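Local coordinates for protein esterase (Staphylococcus aureus subsp. aureus USA300_TCH1516, PDB 3D7R) that is a putative esterase of the alpha/beta hydrolase fold and probably hydrolyses ester bonds, at residues Gln94-Ile102 / Ile150-Val161; Val168-Leu179 / Pro193-Leu203. All blocks are in the same frame, centred on the assembly; numbering follows the deposited sequence.

How the interactions relate
Interaction 1 lays helix 143-161 over strand 98-102, and interaction 2 joins the neighbouring strand 166-171 to helix 173-187 and strand 195-199; their centres lie about 15 Å apart. The shared sheet links them directly, through a probable hydrogen bond of 2.8 Å between Ile-102 N and Met-169 O. A second one, 2.7 Å between Tyr-101 OH and Asp-171 OD1, ends on the residue just before the turn that in this fold usually carries the nucleophile. Helix 173-187 also packs on strand 98-102, Leu-177 CD1 lying 3.6 Å from Ile-102 CG2. A sodium ion sits beside helix 143-161, bound by Gln-156 OE1 at 2.3 Å, and is about 14 Å from the side chain of Val-168.

Interaction 1: Gln94-Ile102 / Ile150-Val161; sequences QIDKKILYI and IQRVYDQLVSEV. With NA (sodium ion), chain E; DMS (dimethyl sulfoxide), chain L.
Ile-95 turns its carbonyl oxygen toward Val-161 CG1, while its N donates to the oxygen of a dimethyl sulfoxide (2.9 Å), probably from the crystallisation liquor. Asp-96 follows with its own O 3.6 Å from Val-161 CB; its carboxylate heads away and makes a weak salt bridge with Lys-97. Lys-98 bends at its second torsion (chi2 -77°) and then runs extended across Val-161, whose two methyls meet CG and CE of the lysine; CE comes 3.7 Å from Val-161 CG1. Lys-98 NZ donates to Ile-95 O at 2.8 Å, in the carbonyl plane on a lone pair. The same ammonium forms a salt bridge with Glu-129 and a long one, 3.7 Å from Lys-98 NZ to Glu-160 OE1, which a water bridges as well. Two nearby carboxylates would be expected to favour the charged lysine; the other oxygen of Glu-160 pairs with Arg-88. Strand 98-102 is the strand that helix 143-161 passes over on its way from strand 129-133 to strand 166-171, a beta-alpha-beta crossover of the alpha/beta hydrolase sheet. Strand and helix run antiparallel (174°), their axes 9.9 Å apart. Beyond the lysine the contact turns apolar. Leu-100 has CG opposite the backbone N (chi1 180°), which spreads its methyls over the helix: CD1 lies 3.6 Å from Val-153 CG1, CD2 comes to the edge of the Tyr-154 ring, and CB meets Leu-157 CD1. Ile-102 reaches tip to tip toward Ile-150, with its CD1 3.9 Å from Ile-150 CG2, beside Leu-177 of helix 173-187.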
loop_
_atom_site.group_PDB
_atom_site.type_symbol
_atom_site.label_atom_id
_atom_site.label_comp_id
_atom_site.label_asym_id
_atom_site.label_seq_id
_atom_site.Cartn_x
_atom_site.Cartn_y
_atom_site.Cartn_z
ATOM N N GLN A 94 -13.230 12.146 15.427
ATOM C CA GLN A 94 -13.605 12.314 14.023
ATOM C C GLN A 94 -13.662 10.963 13.298
ATOM O O GLN A 94 -12.634 10.359 12.997
ATOM C CB GLN A 94 -12.675 13.307 13.315
ATOM C CG GLN A 94 -12.591 14.683 13.983
ATOM C CD GLN A 94 -13.946 15.378 14.066
ATOM O OE1 GLN A 94 -14.644 15.534 13.073
ATOM N NE2 GLN A 94 -14.300 15.823 15.253
ATOM N N ILE A 95 -14.874 10.491 13.034
ATOM C CA ILE A 95 -15.072 9.135 12.511
ATOM C C ILE A 95 -16.085 9.037 11.354
ATOM O O ILE A 95 -16.297 7.942 10.819
ATOM C CB ILE A 95 -15.498 8.159 13.633
ATOM C CG1 ILE A 95 -16.875 8.558 14.183
ATOM C CG2 ILE A 95 -14.413 8.110 14.722
ATOM C CD1 ILE A 95 -17.597 7.456 14.964
ATOM N N ASP A 96 -16.674 10.168 10.950
ATOM C CA ASP A 96 -17.654 10.168 9.868
ATOM C C ASP A 96 -17.072 9.810 8.508
ATOM O O ASP A 96 -17.812 9.489 7.579
ATOM C CB ASP A 96 -18.481 11.477 9.812
ATOM C CG ASP A 96 -17.626 12.744 9.763
ATOM O OD1 ASP A 96 -16.392 12.695 9.991
ATOM O OD2 ASP A 96 -18.210 13.829 9.522
ATOM N N LYS A 97 -15.745 9.880 8.395
ATOM C CA LYS A 97 -15.054 9.545 7.150
ATOM C C LYS A 97 -13.929 8.551 7.443
ATOM O O LYS A 97 -13.271 8.647 8.479
ATOM C CB LYS A 97 -14.515 10.811 6.463
ATOM C CG LYS A 97 -15.612 11.820 6.066
ATOM C CD LYS A 97 -15.066 13.093 5.440
ATOM C CE LYS A 97 -14.166 13.925 6.404
ATOM N NZ LYS A 97 -14.872 14.601 7.550
ATOM N N LYS A 98 -13.722 7.596 6.541
ATOM C CA LYS A 98 -12.736 6.532 6.758
ATOM C C LYS A 98 -11.664 6.486 5.675
ATOM O O LYS A 98 -11.956 6.726 4.495
ATOM C CB LYS A 98 -13.415 5.154 6.781
ATOM C CG LYS A 98 -14.776 5.064 7.489
ATOM C CD LYS A 98 -14.629 5.043 8.994
ATOM C CE LYS A 98 -15.975 4.776 9.691
ATOM N NZ LYS A 98 -15.891 5.236 11.103
ATOM N N ILE A 99 -10.440 6.134 6.080
ATOM C CA ILE A 99 -9.399 5.699 5.134
ATOM C C ILE A 99 -9.140 4.210 5.395
ATOM O O ILE A 99 -8.722 3.824 6.494
ATOM C CB ILE A 99 -8.073 6.473 5.289
ATOM C CG1 ILE A 99 -8.251 7.937 4.886
ATOM C CG2 ILE A 99 -6.955 5.814 4.429
ATOM C CD1 ILE A 99 -7.136 8.885 5.416
ATOM N N LEU A 100 -9.439 3.377 4.404
ATOM C CA LEU A 100 -9.057 1.970 4.459
ATOM C C LEU A 100 -7.600 1.899 4.043
ATOM O O LEU A 100 -7.278 2.095 2.866
ATOM C CB LEU A 100 -9.931 1.125 3.507
ATOM C CG LEU A 100 -9.646 -0.383 3.445
ATOM C CD1 LEU A 100 -9.570 -1.012 4.861
ATOM C CD2 LEU A 100 -10.691 -1.104 2.589
ATOM N N TYR A 101 -6.716 1.613 4.993
ATOM C CA TYR A 101 -5.281 1.636 4.699
ATOM C C TYR A 101 -4.707 0.240 4.496
ATOM O O TYR A 101 -4.745 -0.577 5.425
ATOM C CB TYR A 101 -4.475 2.395 5.785
ATOM C CG TYR A 101 -3.076 2.717 5.288
ATOM C CD1 TYR A 101 -2.771 3.975 4.754
ATOM C CD2 TYR A 101 -2.081 1.746 5.295
ATOM C CE1 TYR A 101 -1.503 4.251 4.261
ATOM C CE2 TYR A 101 -0.819 2.013 4.810
ATOM C CZ TYR A 101 -0.541 3.260 4.288
ATOM O OH TYR A 101 0.710 3.505 3.798
ATOM N N ILE A 102 -4.141 -0.011 3.308
ATOM C CA ILE A 102 -3.554 -1.318 2.959
ATOM C C ILE A 102 -2.019 -1.208 3.015
ATOM O O ILE A 102 -1.396 -0.612 2.132
ATOM C CB ILE A 102 -4.020 -1.809 1.551
ATOM C CG1 ILE A 102 -5.561 -1.686 1.368
ATOM C CG2 ILE A 102 -3.526 -3.236 1.292
ATOM C CD1 ILE A 102 -6.433 -2.396 2.452
ATOM N N ILE A 150 -9.840 -8.050 2.426
ATOM C CA ILE A 150 -9.960 -6.614 2.172
ATOM C C ILE A 150 -11.414 -6.242 1.804
ATOM O O ILE A 150 -11.949 -5.257 2.309
ATOM C CB ILE A 150 -8.916 -6.154 1.118
ATOM C CG1 ILE A 150 -7.496 -6.377 1.672
ATOM C CG2 ILE A 150 -9.116 -4.658 0.725
ATOM C CD1 ILE A 150 -6.388 -6.063 0.707
ATOM N N GLN A 151 -12.048 -7.063 0.960
ATOM C CA GLN A 151 -13.477 -6.938 0.641
ATOM C C GLN A 151 -14.349 -6.878 1.898
ATOM O O GLN A 151 -15.232 -6.022 2.008
ATOM C CB GLN A 151 -13.937 -8.113 -0.248
ATOM C CG GLN A 151 -15.367 -7.953 -0.810
ATOM C CD GLN A 151 -15.464 -6.795 -1.814
ATOM O OE1 GLN A 151 -14.712 -6.744 -2.793
ATOM N NE2 GLN A 151 -16.400 -5.867 -1.578
ATOM N N ARG A 152 -14.108 -7.795 2.841
ATOM C CA ARG A 152 -14.920 -7.863 4.044
ATOM C C ARG A 152 -14.796 -6.578 4.868
ATOM O O ARG A 152 -15.812 -6.056 5.321
ATOM C CB ARG A 152 -14.558 -9.079 4.908
ATOM C CG ARG A 152 -15.006 -10.424 4.283
ATOM C CD ARG A 152 -14.618 -11.637 5.161
ATOM N NE ARG A 152 -13.829 -12.626 4.401
ATOM C CZ ARG A 152 -12.581 -13.009 4.698
ATOM N NH1 ARG A 152 -11.937 -12.534 5.768
ATOM N NH2 ARG A 152 -11.978 -13.900 3.921
ATOM N N VAL A 153 -13.576 -6.063 5.061
ATOM C CA VAL A 153 -13.428 -4.819 5.844
ATOM C C VAL A 153 -13.991 -3.625 5.073
ATOM O O VAL A 153 -14.646 -2.766 5.652
ATOM C CB VAL A 153 -11.983 -4.560 6.390
ATOM C CG1 VAL A 153 -10.982 -4.335 5.280
ATOM C CG2 VAL A 153 -11.963 -3.371 7.405
ATOM N N TYR A 154 -13.780 -3.594 3.759
ATOM C CA TYR A 154 -14.371 -2.529 2.938
ATOM C C TYR A 154 -15.892 -2.507 3.065
ATOM O O TYR A 154 -16.486 -1.461 3.270
ATOM C CB TYR A 154 -13.946 -2.643 1.475
ATOM C CG TYR A 154 -14.558 -1.573 0.568
ATOM C CD1 TYR A 154 -14.054 -0.274 0.553
ATOM C CD2 TYR A 154 -15.625 -1.877 -0.288
ATOM C CE1 TYR A 154 -14.601 0.708 -0.267
ATOM C CE2 TYR A 154 -16.194 -0.884 -1.133
ATOM C CZ TYR A 154 -15.677 0.399 -1.110
ATOM O OH TYR A 154 -16.211 1.373 -1.943
ATOM N N ASP A 155 -16.510 -3.669 2.957
ATOM C CA ASP A 155 -17.959 -3.790 3.117
ATOM C C ASP A 155 -18.431 -3.295 4.480
ATOM O O ASP A 155 -19.424 -2.568 4.567
ATOM C CB ASP A 155 -18.397 -5.236 2.862
ATOM C CG ASP A 155 -18.265 -5.625 1.379
ATOM O OD1 ASP A 155 -18.082 -4.725 0.546
ATOM O OD2 ASP A 155 -18.346 -6.819 1.050
ATOM N N GLN A 156 -17.714 -3.697 5.534
ATOM C CA GLN A 156 -17.958 -3.201 6.901
ATOM C C GLN A 156 -18.008 -1.666 6.952
ATOM O O GLN A 156 -18.986 -1.104 7.416
ATOM C CB GLN A 156 -16.891 -3.732 7.875
ATOM C CG GLN A 156 -17.094 -3.302 9.327
ATOM C CD GLN A 156 -15.961 -3.741 10.267
ATOM O OE1 GLN A 156 -14.760 -3.708 9.912
ATOM N NE2 GLN A 156 -16.336 -4.126 11.494
ATOM N N LEU A 157 -16.953 -1.005 6.476
ATOM C CA LEU A 157 -16.860 0.469 6.455
ATOM C C LEU A 157 -17.969 1.156 5.628
ATOM O O LEU A 157 -18.601 2.111 6.085
ATOM C CB LEU A 157 -15.472 0.892 5.945
ATOM C CG LEU A 157 -14.266 0.384 6.759
ATOM C CD1 LEU A 157 -12.934 0.953 6.200
ATOM C CD2 LEU A 157 -14.406 0.730 8.239
ATOM N N VAL A 158 -18.235 0.645 4.431
ATOM C CA VAL A 158 -19.319 1.178 3.598
ATOM C C VAL A 158 -20.679 1.103 4.337
ATOM O O VAL A 158 -21.513 2.012 4.225
ATOM C CB VAL A 158 -19.384 0.440 2.236
ATOM C CG1 VAL A 158 -20.723 0.727 1.497
ATOM C CG2 VAL A 158 -18.202 0.834 1.367
ATOM N N SER A 159 -20.901 0.012 5.077
ATOM C CA SER A 159 -22.161 -0.177 5.778
ATOM C C SER A 159 -22.259 0.862 6.893
ATOM O O SER A 159 -23.360 1.260 7.294
ATOM C CB SER A 159 -22.263 -1.596 6.333
ATOM O OG SER A 159 -21.452 -1.725 7.500
ATOM N N GLU A 160 -21.108 1.321 7.376
ATOM C CA GLU A 160 -21.086 2.311 8.451
ATOM C C GLU A 160 -21.360 3.743 7.971
ATOM O O GLU A 160 -22.171 4.462 8.561
ATOM C CB GLU A 160 -19.761 2.247 9.226
ATOM C CG GLU A 160 -19.606 0.994 10.064
ATOM C CD GLU A 160 -18.235 0.876 10.682
ATOM O OE1 GLU A 160 -17.549 1.910 10.853
ATOM O OE2 GLU A 160 -17.840 -0.258 10.995
ATOM N N VAL A 161 -20.711 4.167 6.897
ATOM C CA VAL A 161 -20.740 5.593 6.565
ATOM C C VAL A 161 -21.077 5.896 5.115
ATOM O O VAL A 161 -21.147 7.069 4.733
ATOM C CB VAL A 161 -19.412 6.290 6.946
ATOM C CG1 VAL A 161 -19.186 6.236 8.490
ATOM C CG2 VAL A 161 -18.220 5.684 6.178
HETATM NA NA NA E . -13.415 -3.239 11.734
HETATM S S DMS L . -17.713 13.260 13.920
HETATM O O DMS L . -17.438 11.748 13.016
HETATM C C1 DMS L . -19.079 14.196 13.173
HETATM C C2 DMS L . -18.494 12.839 15.502
HETATM O O HOH W 1 -18.134 4.219 12.248
HETATM O O HOH W 2 -14.604 -4.897 13.756
#

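Interaction 2: Val168-Leu179 / Pro193-Leu203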
loop_
_atom_site.group_PDB
_atom_site.type_symbol
_atom_site.label_atom_id
_atom_site.label_comp_id
_atom_site.label_asym_id
_atom_site.label_seq_id
_atom_site.Cartn_x
_atom_site.Cartn_y
_atom_site.Cartn_z
ATOM N N VAL A 168 -9.706 4.804 -0.134
ATOM C CA VAL A 168 -8.795 3.651 -0.061
ATOM C C VAL A 168 -7.367 4.167 -0.278
ATOM O O VAL A 168 -7.148 5.026 -1.123
ATOM C CB VAL A 168 -9.165 2.517 -1.072
ATOM C CG1 VAL A 168 -8.142 1.361 -1.014
ATOM C CG2 VAL A 168 -10.592 1.971 -0.788
HETATM N N MSE A 169 -6.420 3.679 0.524
HETATM C CA MSE A 169 -5.034 4.116 0.457
HETATM C C MSE A 169 -4.121 2.917 0.721
HETATM O O MSE A 169 -4.484 2.017 1.467
HETATM C CB MSE A 169 -4.798 5.170 1.541
HETATM C CG MSE A 169 -3.411 5.776 1.555
HETATM SE SE MSE A 169 -3.290 7.228 2.876
HETATM C CE MSE A 169 -4.777 8.334 2.279
ATOM N N GLY A 170 -2.945 2.901 0.108
ATOM C CA GLY A 170 -1.967 1.842 0.377
ATOM C C GLY A 170 -0.592 2.248 -0.105
ATOM O O GLY A 170 -0.479 3.107 -0.986
ATOM N N ASP A 171 0.437 1.598 0.430
ATOM C CA ASP A 171 1.814 1.931 0.083
ATOM C C ASP A 171 2.540 0.672 -0.356
ATOM O O ASP A 171 2.260 -0.407 0.167
ATOM C CB ASP A 171 2.552 2.583 1.275
ATOM C CG ASP A 171 2.841 1.587 2.417
ATOM O OD1 ASP A 171 1.899 1.218 3.140
ATOM O OD2 ASP A 171 4.022 1.189 2.597
ATOM N N GLY A 172 3.473 0.809 -1.300
ATOM C CA GLY A 172 4.261 -0.338 -1.768
ATOM C C GLY A 172 3.396 -1.394 -2.441
ATOM O O GLY A 172 2.511 -1.085 -3.262
ATOM N N SER A 173 3.623 -2.644 -2.077
ATOM C CA SER A 173 2.748 -3.723 -2.503
ATOM C C SER A 173 1.313 -3.445 -2.065
ATOM O O SER A 173 0.377 -3.890 -2.710
ATOM C CB SER A 173 3.225 -5.046 -1.912
ATOM O OG SER A 173 3.099 -5.040 -0.498
ATOM N N GLY A 174 1.148 -2.688 -0.983
ATOM C CA GLY A 174 -0.176 -2.275 -0.488
ATOM C C GLY A 174 -0.876 -1.306 -1.439
ATOM O O GLY A 174 -2.121 -1.295 -1.549
ATOM N N GLY A 175 -0.080 -0.502 -2.141
ATOM C CA GLY A 175 -0.610 0.381 -3.178
ATOM C C GLY A 175 -1.100 -0.444 -4.352
ATOM O O GLY A 175 -2.132 -0.131 -4.941
ATOM N N ALA A 176 -0.349 -1.492 -4.716
ATOM C CA ALA A 176 -0.819 -2.458 -5.722
ATOM C C ALA A 176 -2.120 -3.131 -5.285
ATOM O O ALA A 176 -3.083 -3.200 -6.061
ATOM C CB ALA A 176 0.270 -3.519 -6.029
ATOM N N LEU A 177 -2.174 -3.593 -4.039
ATOM C CA LEU A 177 -3.399 -4.215 -3.505
ATOM C C LEU A 177 -4.576 -3.229 -3.539
ATOM O O LEU A 177 -5.677 -3.580 -3.943
ATOM C CB LEU A 177 -3.210 -4.703 -2.054
ATOM C CG LEU A 177 -2.338 -5.902 -1.702
ATOM C CD1 LEU A 177 -2.616 -6.357 -0.255
ATOM C CD2 LEU A 177 -2.597 -7.081 -2.662
ATOM N N ALA A 178 -4.325 -1.992 -3.135
ATOM C CA ALA A 178 -5.363 -0.964 -3.113
ATOM C C ALA A 178 -5.917 -0.703 -4.512
ATOM O O ALA A 178 -7.135 -0.713 -4.690
ATOM C CB ALA A 178 -4.832 0.325 -2.480
ATOM N N LEU A 179 -5.043 -0.479 -5.502
ATOM C CA LEU A 179 -5.529 -0.269 -6.881
ATOM C C LEU A 179 -6.257 -1.513 -7.422
ATOM O O LEU A 179 -7.359 -1.405 -7.973
ATOM C CB LEU A 179 -4.392 0.159 -7.836
ATOM C CG LEU A 179 -4.760 0.254 -9.329
ATOM C CD1 LEU A 179 -5.884 1.252 -9.604
ATOM C CD2 LEU A 179 -3.560 0.599 -10.197
ATOM N N PRO A 193 -14.931 3.752 -3.630
ATOM C CA PRO A 193 -14.522 4.770 -2.642
ATOM C C PRO A 193 -14.484 6.143 -3.314
ATOM O O PRO A 193 -14.381 6.228 -4.539
ATOM C CB PRO A 193 -13.115 4.331 -2.234
ATOM C CG PRO A 193 -12.588 3.567 -3.471
ATOM C CD PRO A 193 -13.822 2.837 -3.982
ATOM N N ASN A 194 -14.585 7.199 -2.523
ATOM C CA ASN A 194 -14.564 8.571 -3.035
ATOM C C ASN A 194 -13.240 8.890 -3.737
ATOM O O ASN A 194 -13.196 9.647 -4.717
ATOM C CB ASN A 194 -14.759 9.519 -1.846
ATOM C CG ASN A 194 -14.858 10.971 -2.263
ATOM O OD1 ASN A 194 -14.016 11.794 -1.887
ATOM N ND2 ASN A 194 -15.887 11.295 -3.046
ATOM N N LYS A 195 -12.150 8.333 -3.208
ATOM C CA LYS A 195 -10.820 8.594 -3.765
ATOM C C LYS A 195 -9.926 7.393 -3.541
ATOM O O LYS A 195 -10.187 6.590 -2.642
ATOM C CB LYS A 195 -10.172 9.838 -3.114
ATOM C CG LYS A 195 -10.873 11.178 -3.404
ATOM C CD LYS A 195 -10.190 12.349 -2.629
ATOM C CE LYS A 195 -10.862 13.696 -2.981
ATOM N NZ LYS A 195 -12.106 13.877 -2.158
ATOM N N LEU A 196 -8.863 7.286 -4.344
ATOM C CA LEU A 196 -7.853 6.219 -4.195
ATOM C C LEU A 196 -6.446 6.817 -4.092
ATOM O O LEU A 196 -6.034 7.591 -4.972
ATOM C CB LEU A 196 -7.905 5.232 -5.379
ATOM C CG LEU A 196 -6.806 4.144 -5.447
ATOM C CD1 LEU A 196 -6.841 3.263 -4.176
ATOM C CD2 LEU A 196 -6.991 3.301 -6.720
ATOM N N TYR A 197 -5.726 6.479 -3.016
ATOM C CA TYR A 197 -4.375 7.031 -2.774
ATOM C C TYR A 197 -3.349 5.922 -2.913
ATOM O O TYR A 197 -3.516 4.849 -2.330
ATOM C CB TYR A 197 -4.280 7.690 -1.382
ATOM C CG TYR A 197 -4.847 9.085 -1.359
ATOM C CD1 TYR A 197 -4.013 10.210 -1.413
ATOM C CD2 TYR A 197 -6.234 9.283 -1.305
ATOM C CE1 TYR A 197 -4.560 11.510 -1.427
ATOM C CE2 TYR A 197 -6.788 10.572 -1.303
ATOM C CZ TYR A 197 -5.941 11.671 -1.364
ATOM O OH TYR A 197 -6.500 12.924 -1.388
ATOM N N LEU A 198 -2.302 6.178 -3.700
ATOM C CA LEU A 198 -1.253 5.187 -3.935
ATOM C C LEU A 198 0.086 5.772 -3.541
ATOM O O LEU A 198 0.492 6.809 -4.079
ATOM C CB LEU A 198 -1.225 4.781 -5.416
ATOM C CG LEU A 198 -2.522 4.255 -6.059
ATOM C CD1 LEU A 198 -2.267 3.833 -7.524
ATOM C CD2 LEU A 198 -3.100 3.078 -5.270
ATOM N N ILE A 199 0.771 5.134 -2.595
ATOM C CA ILE A 199 2.100 5.593 -2.171
ATOM C C ILE A 199 3.168 4.586 -2.633
ATOM O O ILE A 199 3.201 3.436 -2.178
ATOM C CB ILE A 199 2.193 5.817 -0.622
ATOM C CG1 ILE A 199 1.140 6.825 -0.139
ATOM C CG2 ILE A 199 3.628 6.243 -0.206
ATOM C CD1 ILE A 199 0.815 6.737 1.369
ATOM N N SER A 200 4.037 5.012 -3.546
ATOM C CA SER A 200 5.051 4.115 -4.106
ATOM C C SER A 200 4.473 2.738 -4.486
ATOM O O SER A 200 5.030 1.700 -4.066
ATOM C CB SER A 200 6.212 3.925 -3.111
ATOM O OG SER A 200 6.951 5.113 -2.970
ATOM N N PRO A 201 3.379 2.715 -5.283
ATOM C CA PRO A 201 2.743 1.428 -5.574
ATOM C C PRO A 201 3.669 0.581 -6.436
ATOM O O PRO A 201 4.361 1.127 -7.303
ATOM C CB PRO A 201 1.489 1.816 -6.393
ATOM C CG PRO A 201 1.794 3.151 -6.998
ATOM C CD PRO A 201 2.711 3.843 -5.977
ATOM N N ILE A 202 3.694 -0.724 -6.193
ATOM C CA ILE A 202 4.430 -1.641 -7.063
ATOM C C ILE A 202 3.431 -2.111 -8.131
ATOM O O ILE A 202 2.792 -3.160 -7.998
ATOM C CB ILE A 202 5.050 -2.829 -6.257
ATOM C CG1 ILE A 202 6.032 -2.324 -5.195
ATOM C CG2 ILE A 202 5.765 -3.814 -7.194
ATOM C CD1 ILE A 202 6.401 -3.426 -4.161
ATOM N N LEU A 203 3.269 -1.291 -9.168
ATOM C CA LEU A 203 2.227 -1.493 -10.170
ATOM C C LEU A 203 2.391 -2.722 -11.067
ATOM O O LEU A 203 1.403 -3.270 -11.568
ATOM C CB LEU A 203 2.064 -0.220 -11.007
ATOM C CG LEU A 203 1.592 0.964 -10.136
ATOM C CD1 LEU A 203 1.799 2.300 -10.825
ATOM C CD2 LEU A 203 0.133 0.793 -9.709
#
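Met-169, a selenomethionine, lies against Tyr-197 on the neighbouring parallel strand. Its CB starts 3.9 Å from Tyr-197 CB, and CG comes nearer, 3.6 Å from that same Tyr-197 CB. The chain is extended as far as SE, where the third torsion (chi3 -54°) turns the methyl back toward the tyrosine: CE ends 3.7 Å from Tyr-197 CG, approaching the ring obliquely. The Tyr-197 ring also stacks on Tyr-260 of the next strand. Beneath this pair runs the ladder of strands 168-171 and 195-199, in which Val-168 and Gly-170 each donate and accept, bonding to Lys-195, Tyr-197 and Ile-199. Gly-172 N continues it with a bond of 2.8 Å to Ile-199 O. Strand 166-171, helix 173-187 and strand 195-199 form one beta-alpha-beta unit, and the sharp strand-turn-helix at its start resembles the nucleophile elbow of alpha/beta hydrolases. Gly-172, with positive phi (63°), stands at the N-cap, at what is probably the position the nucleophile takes in related enzymes. Gly-172 O accepts from Ala-176 N and, from above its carbonyl plane, from Ile-202 N at 3.2 Å (68° out of that plane), so the loop after strand 195-199 is tied to the first turn of the helix. Asp-171 points its carboxylate away, to Tyr-101, Gly-104 and His-115. Glycines keep the helix close to the sheet: Gly-170 CA lies 3.7 Å from Gly-174 O, and Leu-198 CD2 rests 3.4 Å from Gly-175 O. On that same sheet face Leu-196 packs under the helix, CD1 against Ala-178 CB and CD2 3.7 Å from Leu-179 CD1, while the other methyl of Leu-179 meets Leu-203 at about a right angle.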